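Local coordinates for protein apoptosis regulator ced-9 (Caenorhabditis elegans, PDB 1OHU) that restrains programmed cell death by sequestering the cell-death activator CED-4, until EGL-1 binds to it and CED-4 is released, at residues M49-E57 against G102-F113. The protein carries 3 engineered substitutions. Numbering follows the deposited sequence.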
loop_
_atom_site.group_PDB
_atom_site.type_symbol
_atom_site.label_atom_id
_atom_site.label_comp_id
_atom_site.label_asym_id
_atom_site.label_seq_id
_atom_site.Cartn_x
_atom_site.Cartn_y
_atom_site.Cartn_z
HETATM N N MSE A 49 -7.431 -5.634 -0.811
HETATM C CA MSE A 49 -6.393 -4.711 -0.359
HETATM C C MSE A 49 -6.914 -3.282 -0.413
HETATM O O MSE A 49 -6.437 -2.415 0.321
HETATM C CB MSE A 49 -5.136 -4.840 -1.227
HETATM C CG MSE A 49 -3.994 -3.912 -0.828
HETATM SE SE MSE A 49 -3.371 -4.160 0.983
HETATM C CE MSE A 49 -2.312 -5.754 0.735
ATOM N N ARG A 50 -7.898 -3.039 -1.276
ATOM C CA ARG A 50 -8.488 -1.711 -1.399
ATOM C C ARG A 50 -9.269 -1.381 -0.143
ATOM O O ARG A 50 -9.222 -0.255 0.348
ATOM C CB ARG A 50 -9.434 -1.632 -2.595
ATOM C CG ARG A 50 -8.774 -1.802 -3.950
ATOM C CD ARG A 50 -9.806 -1.677 -5.069
ATOM N NE ARG A 50 -9.250 -2.019 -6.369
ATOM C CZ ARG A 50 -9.924 -1.955 -7.513
ATOM N NH1 ARG A 50 -11.188 -1.561 -7.516
ATOM N NH2 ARG A 50 -9.332 -2.278 -8.655
ATOM N N VAL A 51 -9.998 -2.367 0.372
ATOM C CA VAL A 51 -10.789 -2.172 1.579
ATOM C C VAL A 51 -9.876 -2.019 2.779
ATOM O O VAL A 51 -10.035 -1.102 3.580
ATOM C CB VAL A 51 -11.733 -3.368 1.839
ATOM C CG1 VAL A 51 -12.451 -3.185 3.171
ATOM C CG2 VAL A 51 -12.741 -3.490 0.707
HETATM N N MSE A 52 -8.919 -2.928 2.896
HETATM C CA MSE A 52 -7.974 -2.912 4.001
HETATM C C MSE A 52 -7.203 -1.595 4.080
HETATM O O MSE A 52 -6.935 -1.091 5.175
HETATM C CB MSE A 52 -7.011 -4.089 3.864
HETATM C CG MSE A 52 -7.699 -5.450 3.981
HETATM SE SE MSE A 52 -8.416 -5.780 5.760
HETATM C CE MSE A 52 -7.159 -7.129 6.299
ATOM N N GLY A 53 -6.854 -1.043 2.920
ATOM C CA GLY A 53 -6.126 0.215 2.882
ATOM C C GLY A 53 -7.010 1.375 3.297
ATOM O O GLY A 53 -6.574 2.278 4.011
ATOM N N THR A 54 -8.258 1.356 2.841
ATOM C CA THR A 54 -9.212 2.401 3.184
ATOM C C THR A 54 -9.458 2.378 4.686
ATOM O O THR A 54 -9.476 3.420 5.339
ATOM C CB THR A 54 -10.549 2.191 2.467
ATOM O OG1 THR A 54 -10.318 2.106 1.059
ATOM C CG2 THR A 54 -11.489 3.348 2.740
ATOM N N ILE A 55 -9.647 1.180 5.229
ATOM C CA ILE A 55 -9.873 1.024 6.659
ATOM C C ILE A 55 -8.644 1.481 7.438
ATOM O O ILE A 55 -8.760 2.216 8.419
ATOM C CB ILE A 55 -10.155 -0.447 7.027
ATOM C CG1 ILE A 55 -11.469 -0.902 6.395
ATOM C CG2 ILE A 55 -10.209 -0.607 8.540
ATOM C CD1 ILE A 55 -11.828 -2.330 6.735
ATOM N N PHE A 56 -7.467 1.054 6.996
ATOM C CA PHE A 56 -6.232 1.414 7.680
ATOM C C PHE A 56 -6.006 2.921 7.676
ATOM O O PHE A 56 -5.617 3.495 8.692
ATOM C CB PHE A 56 -5.035 0.730 7.022
ATOM C CG PHE A 56 -3.767 0.827 7.819
ATOM C CD1 PHE A 56 -3.258 -0.284 8.472
ATOM C CD2 PHE A 56 -3.087 2.035 7.929
ATOM C CE1 PHE A 56 -2.086 -0.193 9.222
ATOM C CE2 PHE A 56 -1.920 2.136 8.675
ATOM C CZ PHE A 56 -1.417 1.025 9.322
ATOM N N GLU A 57 -6.242 3.557 6.532
ATOM C CA GLU A 57 -6.043 4.994 6.429
ATOM C C GLU A 57 -6.939 5.730 7.407
ATOM O O GLU A 57 -6.489 6.641 8.099
ATOM C CB GLU A 57 -6.343 5.505 5.017
ATOM C CG GLU A 57 -6.050 6.999 4.871
ATOM C CD GLU A 57 -6.374 7.544 3.486
ATOM O OE1 GLU A 57 -6.126 6.840 2.479
ATOM O OE2 GLU A 57 -6.864 8.686 3.408
ATOM N N GLY A 102 -0.396 -6.265 9.060
ATOM C CA GLY A 102 -0.607 -4.900 9.499
ATOM C C GLY A 102 0.389 -3.943 8.876
ATOM O O GLY A 102 0.015 -2.866 8.421
ATOM N N ARG A 103 1.659 -4.331 8.858
ATOM C CA ARG A 103 2.692 -3.487 8.278
ATOM C C ARG A 103 2.514 -3.473 6.760
ATOM O O ARG A 103 2.724 -2.448 6.107
ATOM C CB ARG A 103 4.088 -4.014 8.636
ATOM C CG ARG A 103 5.201 -2.996 8.406
ATOM C CD ARG A 103 6.590 -3.590 8.594
ATOM N NE ARG A 103 7.620 -2.550 8.578
ATOM C CZ ARG A 103 8.932 -2.776 8.542
ATOM N NH1 ARG A 103 9.400 -4.018 8.513
ATOM N NH2 ARG A 103 9.780 -1.754 8.544
ATOM N N LEU A 104 2.119 -4.617 6.210
ATOM C CA LEU A 104 1.906 -4.750 4.775
ATOM C C LEU A 104 0.846 -3.761 4.306
ATOM O O LEU A 104 1.087 -2.934 3.428
ATOM C CB LEU A 104 1.460 -6.177 4.452
ATOM C CG LEU A 104 0.999 -6.482 3.025
ATOM C CD1 LEU A 104 2.127 -6.234 2.044
ATOM C CD2 LEU A 104 0.531 -7.925 2.953
ATOM N N ILE A 105 -0.330 -3.866 4.913
ATOM C CA ILE A 105 -1.470 -3.014 4.610
ATOM C C ILE A 105 -1.141 -1.543 4.832
ATOM O O ILE A 105 -1.515 -0.687 4.035
ATOM C CB ILE A 105 -2.666 -3.406 5.509
ATOM C CG1 ILE A 105 -3.087 -4.842 5.194
ATOM C CG2 ILE A 105 -3.819 -2.432 5.320
ATOM C CD1 ILE A 105 -4.123 -5.391 6.143
ATOM N N GLY A 106 -0.441 -1.260 5.923
ATOM C CA GLY A 106 -0.080 0.108 6.241
ATOM C C GLY A 106 0.855 0.715 5.222
ATOM O O GLY A 106 0.710 1.882 4.861
ATOM N N LEU A 107 1.820 -0.072 4.752
ATOM C CA LEU A 107 2.776 0.417 3.758
ATOM C C LEU A 107 2.097 0.754 2.429
ATOM O O LEU A 107 2.381 1.793 1.826
ATOM C CB LEU A 107 3.880 -0.621 3.528
ATOM C CG LEU A 107 4.815 -0.872 4.712
ATOM C CD1 LEU A 107 5.786 -1.985 4.372
ATOM C CD2 LEU A 107 5.561 0.398 5.053
ATOM N N ILE A 108 1.208 -0.127 1.976
ATOM C CA ILE A 108 0.494 0.100 0.725
ATOM C C ILE A 108 -0.481 1.266 0.907
ATOM O O ILE A 108 -0.559 2.160 0.064
ATOM C CB ILE A 108 -0.284 -1.164 0.283
ATOM C CG1 ILE A 108 0.701 -2.281 -0.076
ATOM C CG2 ILE A 108 -1.162 -0.847 -0.913
ATOM C CD1 ILE A 108 0.049 -3.545 -0.609
ATOM N N SER A 109 -1.207 1.253 2.025
ATOM C CA SER A 109 -2.166 2.303 2.329
ATOM C C SER A 109 -1.471 3.666 2.350
ATOM O O SER A 109 -1.950 4.632 1.748
ATOM C CB SER A 109 -2.825 2.050 3.691
ATOM O OG SER A 109 -3.859 2.995 3.927
ATOM N N PHE A 110 -0.342 3.736 3.045
ATOM C CA PHE A 110 0.415 4.977 3.148
ATOM C C PHE A 110 0.929 5.413 1.780
ATOM O O PHE A 110 0.902 6.593 1.451
ATOM C CB PHE A 110 1.597 4.802 4.098
ATOM C CG PHE A 110 2.436 6.038 4.242
ATOM C CD1 PHE A 110 1.874 7.217 4.722
ATOM C CD2 PHE A 110 3.774 6.039 3.856
ATOM C CE1 PHE A 110 2.635 8.386 4.811
ATOM C CE2 PHE A 110 4.540 7.196 3.940
ATOM C CZ PHE A 110 3.971 8.374 4.418
ATOM N N GLY A 111 1.409 4.449 0.996
ATOM C CA GLY A 111 1.919 4.748 -0.332
ATOM C C GLY A 111 0.818 5.349 -1.179
ATOM O O GLY A 111 1.015 6.376 -1.826
ATOM N N GLY A 112 -0.349 4.711 -1.167
ATOM C CA GLY A 112 -1.466 5.224 -1.941
ATOM C C GLY A 112 -1.850 6.616 -1.474
ATOM O O GLY A 112 -2.151 7.490 -2.275
ATOM N N PHE A 113 -1.842 6.806 -0.160
ATOM C CA PHE A 113 -2.184 8.077 0.466
ATOM C C PHE A 113 -1.266 9.206 -0.009
ATOM O O PHE A 113 -1.730 10.275 -0.402
ATOM C CB PHE A 113 -2.070 7.945 1.989
ATOM C CG PHE A 113 -2.337 9.226 2.733
ATOM C CD1 PHE A 113 -3.636 9.689 2.902
ATOM C CD2 PHE A 113 -1.286 9.965 3.274
ATOM C CE1 PHE A 113 -3.885 10.873 3.601
ATOM C CE2 PHE A 113 -1.524 11.143 3.971
ATOM C CZ PHE A 113 -2.831 11.599 4.135
HETATM O O HOH W 1 -4.546 4.893 1.437
#
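The ring of F56 lies flat against the backbone of G106. The CA of G106 sits over the ring centre, 3.5 Å from the centroid, in a CH-pi contact. With CG turned away from the backbone N (chi1 -169°), the ring reaches across to segment 102-113. There it fits as a knob among G102, I105, G106 and S109. G106 has no side chain, and the ring takes the place where one would start. Cutting F56 back to an alanine is likely to strip G106 of its aromatic cover and open a gap between G102 and S109.

I105 is the answering knob and sits among M49, M52, G53 and F56. Its two branches part. CG2 lies 3.4 Å from O of M52 and also packs on CB of F56, while CD1 reaches CE of M52 at 3.5 Å. M49 and M52 are both selenomethionines. M49 bends at chi2 and chi3, which brings its CE to CD1 of I108 at 3.5 Å.

Segments 49-57 and 102-113 cross at -80°, their axes 8.7 Å apart at the closest, inside the all-helical Bcl-2 fold. Residues 102-112 belong to the predicted BH1 motif. Helix 154-172 adds F157 against M49 and M164 against M52.

The backbones come nearest at G53 and S109, whose CA atoms are 4.5 Å apart. OG of S109 donates to O of G53 (2.8 Å). That carbonyl also accepts from N of E57, and the donors come from opposite faces of its plane. A water donates to OE1 of E57 and O of S109, bridging the helices. OE2 of E57 meets CD1 of F113 at the ring edge, 3.4 Å away, the carboxylate plane turned 71° from the ring. OE1 forms a salt bridge with NE of R24 of helix 13-27.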